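Local coordinates for stage III sporulation protein AF (Bacillus subtilis, PDB 6DCS) that is a component of a membrane channel essential for sporulation, probably contributing to a secretion-system-like ring through its soluble ring-building motif domain, at residues Y14-M19 with E53-I58; V21-K26 with I41-G46; K26-F31 with Y36-I41; Q101-W106 with E111-H116. One frame throughout, in Å; residues are numbered along the deposited sequence.

Contact 1 (Y14-M19 with E53-I58); sequences YILEEM and EDIKTI. With SO4 (sulfate ion), chain D.
Met19 and Ile55 meet end to end, joining the first helix to the second strand of a ring-building motif fold. The apolar part is small. Met19 has CG anti to its carbonyl carbon (chi1 -79°), and the chain then bends at its last torsion, so that the methyl CE, rather than SD, makes the closest touch: 3.7 Å from Ile55 CG1 and 3.9 Å from Ile55 CD1. From the turn before, Leu16 adds a looser contact, its CD1 lying 4.5 Å from Ile55 CG1. Leu43 of strand 37-45 packs on both Leu16 and Ile55.

No hydrogen bond links the two segments. On the strand side, Lys56 and Thr57 lie opposite Thr44, a classic beta bulge, and Thr57 OG1 is hydrogen-bonded to Thr44 OG1. A sulfate, most likely a crystallisation additive, accepts a hydrogen bond from Glu47 N. Lys56 NZ donates another to sulfate O3 (2.8 Å) and a weak one to sulfate O2 (3.3 Å).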
loop_
_atom_site.group_PDB
_atom_site.type_symbol
_atom_site.label_atom_id
_atom_site.label_comp_id
_atom_site.label_asym_id
_atom_site.label_seq_id
_atom_site.Cartn_x
_atom_site.Cartn_y
_atom_site.Cartn_z
ATOM N N TYR A 14 19.077 7.617 -1.610
ATOM C CA TYR A 14 19.192 7.086 -2.965
ATOM C C TYR A 14 18.925 5.587 -2.990
ATOM O O TYR A 14 18.102 5.088 -3.775
ATOM C CB TYR A 14 20.587 7.368 -3.528
ATOM C CG TYR A 14 21.000 6.331 -4.555
ATOM C CD1 TYR A 14 20.420 6.321 -5.812
ATOM C CD2 TYR A 14 21.947 5.360 -4.253
ATOM C CE1 TYR A 14 20.768 5.390 -6.732
ATOM C CE2 TYR A 14 22.310 4.432 -5.162
ATOM C CZ TYR A 14 21.711 4.431 -6.423
ATOM O OH TYR A 14 22.042 3.481 -7.391
ATOM N N ILE A 15 19.663 4.854 -2.156
ATOM C CA ILE A 15 19.513 3.412 -2.087
ATOM C C ILE A 15 18.070 3.062 -1.814
ATOM O O ILE A 15 17.473 2.210 -2.499
ATOM C CB ILE A 15 20.442 2.848 -1.005
ATOM C CG1 ILE A 15 21.881 2.906 -1.500
ATOM C CG2 ILE A 15 20.028 1.455 -0.611
ATOM C CD1 ILE A 15 22.869 2.817 -0.368
ATOM N N LEU A 16 17.483 3.742 -0.827
ATOM C CA LEU A 16 16.093 3.526 -0.455
ATOM C C LEU A 16 15.140 3.833 -1.606
ATOM O O LEU A 16 14.117 3.160 -1.753
ATOM C CB LEU A 16 15.766 4.372 0.768
ATOM C CG LEU A 16 14.503 4.021 1.523
ATOM C CD1 LEU A 16 14.591 2.586 1.889
ATOM C CD2 LEU A 16 14.331 4.853 2.776
ATOM N N GLU A 17 15.461 4.806 -2.461
ATOM C CA GLU A 17 14.596 5.030 -3.624
ATOM C C GLU A 17 14.810 3.997 -4.711
ATOM O O GLU A 17 13.920 3.790 -5.543
ATOM C CB GLU A 17 14.816 6.414 -4.226
ATOM C CG GLU A 17 14.125 7.555 -3.465
ATOM C CD GLU A 17 12.670 7.714 -3.853
ATOM O OE1 GLU A 17 12.160 6.879 -4.634
ATOM O OE2 GLU A 17 12.032 8.684 -3.390
ATOM N N GLU A 18 15.977 3.354 -4.731
ATOM C CA GLU A 18 16.224 2.303 -5.707
ATOM C C GLU A 18 15.443 1.056 -5.327
ATOM O O GLU A 18 14.720 0.479 -6.147
ATOM C CB GLU A 18 17.722 2.017 -5.778
ATOM C CG GLU A 18 18.108 0.689 -6.376
ATOM C CD GLU A 18 19.600 0.436 -6.266
ATOM O OE1 GLU A 18 20.369 1.429 -6.339
ATOM O OE2 GLU A 18 20.001 -0.744 -6.090
ATOM N N MET A 19 15.563 0.641 -4.068
ATOM C CA MET A 19 14.724 -0.427 -3.548
ATOM C C MET A 19 13.248 -0.126 -3.761
ATOM O O MET A 19 12.436 -1.050 -3.882
ATOM C CB MET A 19 15.005 -0.635 -2.050
ATOM C CG MET A 19 16.256 -1.436 -1.743
ATOM S SD MET A 19 16.594 -1.789 0.015
ATOM C CE MET A 19 15.992 -0.313 0.842
ATOM N N GLU A 53 16.394 -6.023 4.114
ATOM C CA GLU A 53 16.291 -6.266 5.552
ATOM C C GLU A 53 16.094 -4.981 6.332
ATOM O O GLU A 53 15.340 -4.975 7.306
ATOM C CB GLU A 53 17.542 -6.993 6.065
ATOM C CG GLU A 53 17.460 -8.499 5.989
ATOM C CD GLU A 53 17.625 -9.048 4.561
ATOM O OE1 GLU A 53 17.369 -10.260 4.348
ATOM O OE2 GLU A 53 18.029 -8.285 3.650
ATOM N N ASP A 54 16.740 -3.891 5.914
ATOM C CA ASP A 54 16.734 -2.652 6.693
ATOM C C ASP A 54 15.484 -1.816 6.523
ATOM O O ASP A 54 15.422 -0.743 7.109
ATOM C CB ASP A 54 17.925 -1.764 6.333
ATOM C CG ASP A 54 19.243 -2.364 6.758
ATOM O OD1 ASP A 54 19.483 -2.415 7.988
ATOM O OD2 ASP A 54 20.023 -2.780 5.862
ATOM N N ILE A 55 14.525 -2.228 5.702
ATOM C CA ILE A 55 13.284 -1.474 5.565
ATOM C C ILE A 55 12.452 -1.717 6.807
ATOM O O ILE A 55 12.155 -2.870 7.140
ATOM C CB ILE A 55 12.510 -1.906 4.314
ATOM C CG1 ILE A 55 13.236 -1.496 3.037
ATOM C CG2 ILE A 55 11.120 -1.317 4.322
ATOM C CD1 ILE A 55 12.576 -2.058 1.772
ATOM N N LYS A 56 12.060 -0.638 7.484
ATOM C CA LYS A 56 11.221 -0.756 8.667
ATOM C C LYS A 56 9.726 -0.802 8.344
ATOM O O LYS A 56 8.981 -1.502 9.035
ATOM C CB LYS A 56 11.518 0.399 9.635
ATOM C CG LYS A 56 12.878 0.284 10.341
ATOM C CD LYS A 56 12.838 0.621 11.831
ATOM C CE LYS A 56 14.245 0.485 12.406
ATOM N NZ LYS A 56 14.412 1.157 13.748
ATOM N N THR A 57 9.244 -0.059 7.345
ATOM C CA THR A 57 7.816 -0.046 7.044
ATOM C C THR A 57 7.596 0.277 5.575
ATOM O O THR A 57 8.486 0.772 4.882
ATOM C CB THR A 57 6.980 0.975 7.858
ATOM O OG1 THR A 57 7.255 2.307 7.397
ATOM C CG2 THR A 57 7.201 0.872 9.341
ATOM N N ILE A 58 6.372 -0.030 5.123
ATOM C CA ILE A 58 5.928 0.091 3.743
ATOM C C ILE A 58 4.445 0.413 3.724
ATOM O O ILE A 58 3.611 -0.436 4.071
ATOM C CB ILE A 58 6.176 -1.199 2.942
ATOM C CG1 ILE A 58 7.585 -1.722 3.176
ATOM C CG2 ILE A 58 5.896 -0.954 1.477
ATOM C CD1 ILE A 58 7.870 -3.038 2.575
HETATM S S SO4 D . 18.037 1.631 13.425
HETATM O O1 SO4 D . 19.073 2.097 14.363
HETATM O O2 SO4 D . 17.223 2.787 13.019
HETATM O O3 SO4 D . 17.164 0.625 14.058
HETATM O O4 SO4 D . 18.683 1.024 12.246
#

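Contact 2 (V21-K26 with I41-G46); sequences VQLKKK and IKLTAG
Ile41 and Lys24 meet where the first helix of the ring-building motif fold lies against an outer strand of its three-stranded sheet. The Ile41 side chain can be traced outward from CB, which points at the helix. The CG2 branch packs against Ile58 of the neighbouring strand 55-63, while CG1 stands anti to the carbonyl carbon (chi1 -63°) and carries the extended chain on to CD1. That methyl makes the closest approach to the helix, 3.8 Å from Lys24 CA, and it also touches the root of the lysine side chain, with Lys24 CB 4.0 Å from Ile41 CD1 and CG at a similar distance. The side chains cross obliquely, and the contact falls on CB and CG of Lys24, well short of its amine.

One residue back on the helix, Leu23 turns toward the sheet and Leu43 points toward the helix to meet it. This pair is purely apolar, and no hydrogen bond spans the two segments. The methyl Leu23 CD1 lies 4.0 Å from Leu43 CD2.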
loop_
_atom_site.group_PDB
_atom_site.type_symbol
_atom_site.label_atom_id
_atom_site.label_comp_id
_atom_site.label_asym_id
_atom_site.label_seq_id
_atom_site.Cartn_x
_atom_site.Cartn_y
_atom_site.Cartn_z
ATOM N N VAL A 21 11.657 1.821 -6.299
ATOM C CA VAL A 21 11.111 1.676 -7.653
ATOM C C VAL A 21 11.082 0.202 -8.069
ATOM O O VAL A 21 10.147 -0.241 -8.750
ATOM C CB VAL A 21 11.870 2.534 -8.689
ATOM C CG1 VAL A 21 11.792 4.021 -8.334
ATOM C CG2 VAL A 21 13.305 2.056 -8.871
ATOM N N GLN A 22 12.092 -0.578 -7.664
ATOM C CA GLN A 22 12.096 -1.998 -7.997
ATOM C C GLN A 22 10.943 -2.701 -7.310
ATOM O O GLN A 22 10.293 -3.572 -7.895
ATOM C CB GLN A 22 13.434 -2.653 -7.622
ATOM C CG GLN A 22 14.508 -2.622 -8.744
ATOM C CD GLN A 22 15.946 -2.603 -8.197
ATOM O OE1 GLN A 22 16.226 -3.161 -7.128
ATOM N NE2 GLN A 22 16.866 -1.962 -8.936
ATOM N N LEU A 23 10.659 -2.317 -6.073
ATOM C CA LEU A 23 9.454 -2.801 -5.412
ATOM C C LEU A 23 8.192 -2.331 -6.106
ATOM O O LEU A 23 7.205 -3.067 -6.147
ATOM C CB LEU A 23 9.405 -2.310 -3.975
ATOM C CG LEU A 23 10.236 -3.031 -2.932
ATOM C CD1 LEU A 23 10.037 -2.342 -1.570
ATOM C CD2 LEU A 23 9.870 -4.520 -2.922
ATOM N N LYS A 24 8.171 -1.088 -6.579
ATOM C CA LYS A 24 6.980 -0.622 -7.263
ATOM C C LYS A 24 6.740 -1.461 -8.502
ATOM O O LYS A 24 5.660 -2.041 -8.663
ATOM C CB LYS A 24 7.100 0.859 -7.619
ATOM C CG LYS A 24 5.829 1.389 -8.253
ATOM C CD LYS A 24 5.665 2.905 -8.097
ATOM C CE LYS A 24 6.664 3.704 -8.948
ATOM N NZ LYS A 24 6.368 5.177 -8.903
ATOM N N LYS A 25 7.762 -1.578 -9.363
ATOM C CA LYS A 25 7.622 -2.350 -10.590
ATOM C C LYS A 25 7.054 -3.730 -10.288
ATOM O O LYS A 25 5.993 -4.095 -10.803
ATOM C CB LYS A 25 8.965 -2.446 -11.336
ATOM C CG LYS A 25 9.066 -1.477 -12.531
ATOM C CD LYS A 25 10.503 -0.977 -12.814
ATOM C CE LYS A 25 10.557 0.557 -13.021
ATOM N NZ LYS A 25 11.938 1.096 -13.241
ATOM N N LYS A 26 7.718 -4.479 -9.403
ATOM C CA LYS A 26 7.296 -5.841 -9.099
ATOM C C LYS A 26 5.846 -5.889 -8.638
ATOM O O LYS A 26 5.115 -6.829 -8.967
ATOM C CB LYS A 26 8.195 -6.448 -8.039
ATOM C CG LYS A 26 8.449 -7.915 -8.167
ATOM C CD LYS A 26 9.450 -8.236 -9.273
ATOM C CE LYS A 26 9.949 -9.698 -9.229
ATOM N NZ LYS A 26 11.087 -9.909 -10.195
ATOM N N ILE A 41 3.590 4.600 -2.743
ATOM C CA ILE A 41 4.305 3.643 -1.907
ATOM C C ILE A 41 5.300 4.438 -1.080
ATOM O O ILE A 41 6.109 5.176 -1.646
ATOM C CB ILE A 41 5.036 2.583 -2.758
ATOM C CG1 ILE A 41 4.046 1.756 -3.567
ATOM C CG2 ILE A 41 5.833 1.618 -1.897
ATOM C CD1 ILE A 41 4.697 0.678 -4.458
ATOM N N LYS A 42 5.245 4.295 0.251
ATOM C CA LYS A 42 6.092 5.070 1.173
ATOM C C LYS A 42 6.953 4.115 2.012
ATOM O O LYS A 42 6.423 3.367 2.851
ATOM C CB LYS A 42 5.247 5.951 2.110
ATOM C CG LYS A 42 4.397 7.079 1.476
ATOM C CD LYS A 42 3.974 8.138 2.526
ATOM C CE LYS A 42 2.475 8.110 2.896
ATOM N NZ LYS A 42 2.168 8.315 4.370
ATOM N N LEU A 43 8.277 4.162 1.852
ATOM C CA LEU A 43 9.136 3.385 2.741
ATOM C C LEU A 43 9.737 4.252 3.861
ATOM O O LEU A 43 9.910 5.471 3.732
ATOM C CB LEU A 43 10.250 2.682 1.956
ATOM C CG LEU A 43 9.925 1.402 1.138
ATOM C CD1 LEU A 43 9.002 1.684 -0.005
ATOM C CD2 LEU A 43 11.186 0.873 0.545
ATOM N N THR A 44 10.008 3.611 4.992
ATOM C CA THR A 44 10.814 4.200 6.049
ATOM C C THR A 44 11.973 3.260 6.366
ATOM O O THR A 44 11.881 2.037 6.194
ATOM C CB THR A 44 10.004 4.506 7.338
ATOM O OG1 THR A 44 9.888 3.341 8.162
ATOM C CG2 THR A 44 8.605 5.053 7.035
ATOM N N ALA A 45 13.088 3.857 6.788
ATOM C CA ALA A 45 14.258 3.091 7.196
ATOM C C ALA A 45 15.035 3.906 8.220
ATOM O O ALA A 45 14.847 5.120 8.336
ATOM C CB ALA A 45 15.140 2.715 5.999
ATOM N N GLY A 46 15.898 3.217 8.966
ATOM C CA GLY A 46 16.651 3.755 10.093
ATOM C C GLY A 46 18.100 4.009 9.749
ATOM O O GLY A 46 18.450 4.257 8.589
#

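Contact 3 (K26-F31 with Y36-I41); sequences KAEERF and YKVGRI
Val38 divides its methyls among three residues at the helix end. CG1 is anti to the carbonyl carbon and rests 4.1 Å from Ala27 CB and 4.2 Å from Phe31 CB; CG2 takes the crowded position between backbone N and carbonyl carbon, facing Glu28 CG at 3.8 Å. Glu28, extended beyond CG, passes its aliphatic part over the valine and carries its carboxylate toward Lys37. Glu28 OE1 and Lys37 NZ stay 4.2 Å apart, too far for a salt bridge, though the opposite charges probably attract. An alanine in place of Val38 would lack both methyls and is likely to open a gap between the strand and Ala27 and Phe31, leaving the glutamate chain freer to turn.

Here the first helix of the ring-building motif doubles back into its first strand, the segment axes 8.2 Å apart at closest, with 148° between their N-to-C directions. Phe31 runs alongside the root of Tyr36, while the tyrosine ring leads away. Phe31 chi1 (-60°) swings its ring to the Tyr36 side and chi2 (-112°) sets its turn, with edge atom CD1 3.7 Å from Tyr36 O. Met62 packs on Phe31, Tyr36 and Val38, while Phe31 CD1 lies 4.1 Å from Tyr36 CB.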
loop_
_atom_site.group_PDB
_atom_site.type_symbol
_atom_site.label_atom_id
_atom_site.label_comp_id
_atom_site.label_asym_id
_atom_site.label_seq_id
_atom_site.Cartn_x
_atom_site.Cartn_y
_atom_site.Cartn_z
ATOM N N LYS A 26 7.718 -4.479 -9.403
ATOM C CA LYS A 26 7.296 -5.841 -9.099
ATOM C C LYS A 26 5.846 -5.889 -8.638
ATOM O O LYS A 26 5.115 -6.829 -8.967
ATOM C CB LYS A 26 8.195 -6.448 -8.039
ATOM C CG LYS A 26 8.449 -7.915 -8.167
ATOM C CD LYS A 26 9.450 -8.236 -9.273
ATOM C CE LYS A 26 9.949 -9.698 -9.229
ATOM N NZ LYS A 26 11.087 -9.909 -10.195
ATOM N N ALA A 27 5.393 -4.894 -7.891
ATOM C CA ALA A 27 3.975 -4.893 -7.573
ATOM C C ALA A 27 3.152 -4.683 -8.833
ATOM O O ALA A 27 2.244 -5.472 -9.128
ATOM C CB ALA A 27 3.646 -3.828 -6.538
ATOM N N GLU A 28 3.490 -3.657 -9.616
ATOM C CA GLU A 28 2.715 -3.355 -10.813
ATOM C C GLU A 28 2.517 -4.574 -11.701
ATOM O O GLU A 28 1.527 -4.633 -12.430
ATOM C CB GLU A 28 3.378 -2.229 -11.607
ATOM C CG GLU A 28 2.755 -0.883 -11.345
ATOM C CD GLU A 28 3.729 0.264 -11.559
ATOM O OE1 GLU A 28 3.571 1.320 -10.885
ATOM O OE2 GLU A 28 4.637 0.113 -12.413
ATOM N N GLU A 29 3.418 -5.555 -11.642
ATOM C CA GLU A 29 3.237 -6.767 -12.428
ATOM C C GLU A 29 1.954 -7.511 -12.042
ATOM O O GLU A 29 1.165 -7.881 -12.919
ATOM C CB GLU A 29 4.463 -7.655 -12.272
ATOM C CG GLU A 29 5.591 -7.266 -13.215
ATOM C CD GLU A 29 6.592 -8.401 -13.397
ATOM O OE1 GLU A 29 6.969 -9.020 -12.368
ATOM O OE2 GLU A 29 6.966 -8.697 -14.567
ATOM N N ARG A 30 1.699 -7.708 -10.741
ATOM C CA ARG A 30 0.483 -8.418 -10.337
ATOM C C ARG A 30 -0.771 -7.541 -10.328
ATOM O O ARG A 30 -1.885 -8.070 -10.415
ATOM C CB ARG A 30 0.670 -9.051 -8.960
ATOM C CG ARG A 30 1.306 -10.469 -8.981
ATOM C CD ARG A 30 2.529 -10.577 -9.905
ATOM N NE ARG A 30 3.380 -11.740 -9.608
ATOM C CZ ARG A 30 4.629 -11.912 -10.056
ATOM N NH1 ARG A 30 5.186 -10.994 -10.842
ATOM N NH2 ARG A 30 5.328 -13.002 -9.717
ATOM N N PHE A 31 -0.633 -6.225 -10.193
ATOM C CA PHE A 31 -1.774 -5.306 -10.290
ATOM C C PHE A 31 -1.532 -4.324 -11.434
ATOM O O PHE A 31 -1.433 -3.113 -11.213
ATOM C CB PHE A 31 -2.029 -4.519 -9.002
ATOM C CG PHE A 31 -2.317 -5.349 -7.785
ATOM C CD1 PHE A 31 -3.575 -5.321 -7.202
ATOM C CD2 PHE A 31 -1.311 -6.053 -7.150
ATOM C CE1 PHE A 31 -3.834 -6.042 -6.050
ATOM C CE2 PHE A 31 -1.568 -6.772 -6.004
ATOM C CZ PHE A 31 -2.825 -6.769 -5.454
ATOM N N TYR A 36 -7.397 -2.937 -8.845
ATOM C CA TYR A 36 -6.669 -1.981 -8.043
ATOM C C TYR A 36 -5.343 -1.670 -8.702
ATOM O O TYR A 36 -4.739 -2.519 -9.367
ATOM C CB TYR A 36 -6.483 -2.506 -6.623
ATOM C CG TYR A 36 -7.727 -2.283 -5.805
ATOM C CD1 TYR A 36 -7.879 -2.865 -4.564
ATOM C CD2 TYR A 36 -8.748 -1.460 -6.270
ATOM C CE1 TYR A 36 -9.021 -2.658 -3.802
ATOM C CE2 TYR A 36 -9.899 -1.240 -5.514
ATOM C CZ TYR A 36 -10.032 -1.850 -4.281
ATOM O OH TYR A 36 -11.157 -1.654 -3.504
ATOM N N LYS A 37 -4.947 -0.424 -8.563
ATOM C CA LYS A 37 -3.710 0.093 -9.103
ATOM C C LYS A 37 -2.889 0.559 -7.915
ATOM O O LYS A 37 -3.387 1.301 -7.061
ATOM C CB LYS A 37 -4.010 1.237 -10.079
ATOM C CG LYS A 37 -3.214 1.268 -11.389
ATOM C CD LYS A 37 -2.188 2.404 -11.326
ATOM C CE LYS A 37 -1.193 2.411 -12.477
ATOM N NZ LYS A 37 -0.014 3.252 -12.093
ATOM N N VAL A 38 -1.655 0.072 -7.823
ATOM C CA VAL A 38 -0.749 0.591 -6.813
ATOM C C VAL A 38 -0.436 2.035 -7.173
ATOM O O VAL A 38 -0.119 2.350 -8.332
ATOM C CB VAL A 38 0.495 -0.306 -6.705
ATOM C CG1 VAL A 38 0.068 -1.766 -6.708
ATOM C CG2 VAL A 38 1.452 -0.074 -7.867
ATOM N N GLY A 39 -0.605 2.934 -6.203
ATOM C CA GLY A 39 -0.366 4.353 -6.406
ATOM C C GLY A 39 0.806 4.916 -5.612
ATOM O O GLY A 39 1.946 4.908 -6.072
ATOM N N ARG A 40 0.560 5.443 -4.428
ATOM C CA ARG A 40 1.691 5.825 -3.604
ATOM C C ARG A 40 2.271 4.589 -2.922
ATOM O O ARG A 40 1.552 3.648 -2.577
ATOM C CB ARG A 40 1.277 6.877 -2.563
ATOM C CG ARG A 40 1.102 8.314 -3.102
ATOM C CD ARG A 40 0.414 9.240 -2.066
ATOM N NE ARG A 40 -0.887 8.710 -1.650
ATOM C CZ ARG A 40 -1.982 8.675 -2.417
ATOM N NH1 ARG A 40 -1.962 9.191 -3.642
ATOM N NH2 ARG A 40 -3.117 8.150 -1.948
ATOM N N ILE A 41 3.590 4.600 -2.743
ATOM C CA ILE A 41 4.305 3.643 -1.907
ATOM C C ILE A 41 5.300 4.438 -1.080
ATOM O O ILE A 41 6.109 5.176 -1.646
ATOM C CB ILE A 41 5.036 2.583 -2.758
ATOM C CG1 ILE A 41 4.046 1.756 -3.567
ATOM C CG2 ILE A 41 5.833 1.618 -1.897
ATOM C CD1 ILE A 41 4.697 0.678 -4.458
#

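Contact 4 (Q101-W106 with E111-H116); sequences QLADIW and EKITVH
Ala103 and Ile113 are the CA pair nearest each other, 7.7 Å apart, where the last turns of the helix pass over the strand with their axes 10.2 Å apart at closest and their directions 135° from each other.

Ile113 carries most of this buried contact. Its CG1 stands anti to the carbonyl carbon (chi1 -50°) and the chain runs straight on from there, driving CD1 in between two helix residues. On one of them the methyl meets backbone as well as side chain: Ile113 CD1 is 3.8 Å from Ala103 N and 4.3 Å from Ala103 CB. On the other it comes to the indole edge, near the ring plane, with Trp106 CE3 4.0 Å from Ile113 CD1. The ring is held by further contacts. Leu102 CB covers one face of the Trp106 ring, 3.8 Å from its plane and nearer the rim than the centre, and Trp106 NE1 donates a hydrogen bond to Leu23 O of the first helix, which gives this buried N-H a partner and probably restrains how the indole is turned. Farther along the strand, Val115 CG2 is touched more loosely by Leu102 CD1 from the helix, at 4.5 Å.

Leu102 and Trp106 also pack on Ala27 and on Val60, so this second helix faces both the first helix and the sheet, as expected of the alpha-beta-beta-alpha-beta layout of a ring-building motif.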
loop_
_atom_site.group_PDB
_atom_site.type_symbol
_atom_site.label_atom_id
_atom_site.label_comp_id
_atom_site.label_asym_id
_atom_site.label_seq_id
_atom_site.Cartn_x
_atom_site.Cartn_y
_atom_site.Cartn_z
ATOM N N GLN A 101 -1.221 -10.584 -0.726
ATOM C CA GLN A 101 -0.714 -10.647 -2.088
ATOM C C GLN A 101 0.652 -9.990 -2.182
ATOM O O GLN A 101 1.594 -10.564 -2.744
ATOM C CB GLN A 101 -1.697 -9.978 -3.049
ATOM C CG GLN A 101 -2.391 -10.905 -4.034
ATOM C CD GLN A 101 -3.127 -10.145 -5.151
ATOM O OE1 GLN A 101 -4.284 -9.723 -4.987
ATOM N NE2 GLN A 101 -2.460 -9.987 -6.299
ATOM N N LEU A 102 0.796 -8.785 -1.621
ATOM C CA LEU A 102 2.079 -8.106 -1.723
ATOM C C LEU A 102 3.125 -8.777 -0.837
ATOM O O LEU A 102 4.292 -8.911 -1.225
ATOM C CB LEU A 102 1.913 -6.638 -1.374
ATOM C CG LEU A 102 0.924 -5.819 -2.189
ATOM C CD1 LEU A 102 0.500 -4.574 -1.367
ATOM C CD2 LEU A 102 1.543 -5.419 -3.489
ATOM N N ALA A 103 2.712 -9.225 0.349
ATOM C CA ALA A 103 3.580 -10.052 1.179
ATOM C C ALA A 103 4.215 -11.181 0.367
ATOM O O ALA A 103 5.441 -11.326 0.326
ATOM C CB ALA A 103 2.777 -10.624 2.343
ATOM N N ASP A 104 3.385 -12.001 -0.276
ATOM C CA ASP A 104 3.896 -13.067 -1.123
ATOM C C ASP A 104 4.794 -12.511 -2.229
ATOM O O ASP A 104 5.934 -12.950 -2.398
ATOM C CB ASP A 104 2.716 -13.858 -1.710
ATOM C CG ASP A 104 2.019 -14.743 -0.669
ATOM O OD1 ASP A 104 2.621 -14.982 0.413
ATOM O OD2 ASP A 104 0.858 -15.174 -0.908
ATOM N N ILE A 105 4.291 -11.546 -3.002
ATOM C CA ILE A 105 5.043 -11.046 -4.155
ATOM C C ILE A 105 6.444 -10.606 -3.745
ATOM O O ILE A 105 7.442 -10.945 -4.398
ATOM C CB ILE A 105 4.300 -9.869 -4.803
ATOM C CG1 ILE A 105 2.969 -10.315 -5.371
ATOM C CG2 ILE A 105 5.173 -9.239 -5.892
ATOM C CD1 ILE A 105 2.074 -9.153 -5.754
ATOM N N TRP A 106 6.533 -9.804 -2.671
ATOM C CA TRP A 106 7.783 -9.188 -2.298
ATOM C C TRP A 106 8.643 -10.077 -1.418
ATOM O O TRP A 106 9.798 -9.714 -1.139
ATOM C CB TRP A 106 7.489 -7.902 -1.560
ATOM C CG TRP A 106 7.028 -6.804 -2.406
ATOM C CD1 TRP A 106 7.291 -6.607 -3.738
ATOM C CD2 TRP A 106 6.220 -5.711 -1.983
ATOM N NE1 TRP A 106 6.686 -5.440 -4.159
ATOM C CE2 TRP A 106 6.029 -4.873 -3.094
ATOM C CE3 TRP A 106 5.617 -5.375 -0.775
ATOM C CZ2 TRP A 106 5.267 -3.707 -3.027
ATOM C CZ3 TRP A 106 4.870 -4.215 -0.710
ATOM C CH2 TRP A 106 4.697 -3.400 -1.827
ATOM N N GLU A 111 3.908 -8.007 8.501
ATOM C CA GLU A 111 3.887 -7.074 9.626
ATOM C C GLU A 111 4.367 -5.697 9.205
ATOM O O GLU A 111 3.959 -4.707 9.807
ATOM C CB GLU A 111 4.744 -7.611 10.777
ATOM C CG GLU A 111 6.193 -7.350 10.506
ATOM C CD GLU A 111 6.917 -8.591 10.037
ATOM O OE1 GLU A 111 6.355 -9.283 9.146
ATOM O OE2 GLU A 111 8.079 -8.829 10.506
ATOM N N LYS A 112 5.224 -5.624 8.194
ATOM C CA LYS A 112 5.821 -4.389 7.724
ATOM C C LYS A 112 4.975 -3.639 6.715
ATOM O O LYS A 112 5.445 -2.622 6.187
ATOM C CB LYS A 112 7.183 -4.657 7.079
ATOM C CG LYS A 112 8.307 -5.004 8.023
ATOM C CD LYS A 112 9.628 -5.121 7.247
ATOM C CE LYS A 112 10.749 -5.647 8.142
ATOM N NZ LYS A 112 12.041 -5.813 7.388
ATOM N N ILE A 113 3.777 -4.108 6.393
ATOM C CA ILE A 113 3.030 -3.547 5.271
ATOM C C ILE A 113 1.719 -2.989 5.776
ATOM O O ILE A 113 0.903 -3.725 6.349
ATOM C CB ILE A 113 2.776 -4.570 4.145
ATOM C CG1 ILE A 113 4.068 -5.293 3.727
ATOM C CG2 ILE A 113 2.134 -3.899 2.942
ATOM C CD1 ILE A 113 3.852 -6.443 2.690
ATOM N N THR A 114 1.502 -1.706 5.543
ATOM C CA THR A 114 0.197 -1.095 5.732
ATOM C C THR A 114 -0.421 -0.920 4.364
ATOM O O THR A 114 0.253 -0.456 3.445
ATOM C CB THR A 114 0.284 0.256 6.453
ATOM O OG1 THR A 114 1.057 0.113 7.652
ATOM C CG2 THR A 114 -1.121 0.770 6.823
ATOM N N VAL A 115 -1.694 -1.265 4.231
ATOM C CA VAL A 115 -2.412 -1.090 2.974
ATOM C C VAL A 115 -3.492 -0.052 3.220
ATOM O O VAL A 115 -4.410 -0.288 4.014
ATOM C CB VAL A 115 -3.016 -2.410 2.463
ATOM C CG1 VAL A 115 -3.864 -2.161 1.218
ATOM C CG2 VAL A 115 -1.941 -3.422 2.190
ATOM N N HIS A 116 -3.391 1.092 2.544
ATOM C CA HIS A 116 -4.417 2.130 2.612
ATOM C C HIS A 116 -5.321 2.028 1.386
ATOM O O HIS A 116 -4.851 2.036 0.242
ATOM C CB HIS A 116 -3.795 3.526 2.730
ATOM C CG HIS A 116 -3.106 3.776 4.039
ATOM N ND1 HIS A 116 -3.793 4.050 5.204
ATOM C CD2 HIS A 116 -1.795 3.766 4.374
ATOM C CE1 HIS A 116 -2.935 4.202 6.197
ATOM N NE2 HIS A 116 -1.714 4.038 5.721
#

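In the fold
From the N terminus, helix 11-30 supplies one side of three contacts in turn. Contact 3 closes the shortest of their loops, the turn into strand 37-45; contact 2 encloses it and shares Lys26 and Ile41 with it; contact 1 encloses both, returning from strand 55-63. The three therefore nest without crossing, and together lay the helix along two neighbouring antiparallel strands. Contact 4 follows in series, closing the short loop between helix 81-106 and strand 113-116, which runs parallel to 55-63. It joins contact 1 through the sheet, where Ile58 O pairs with Thr114 N, and meets contact 2 where Ile105 lies against Lys26 O and contact 3 where Ile105 packs on Arg30.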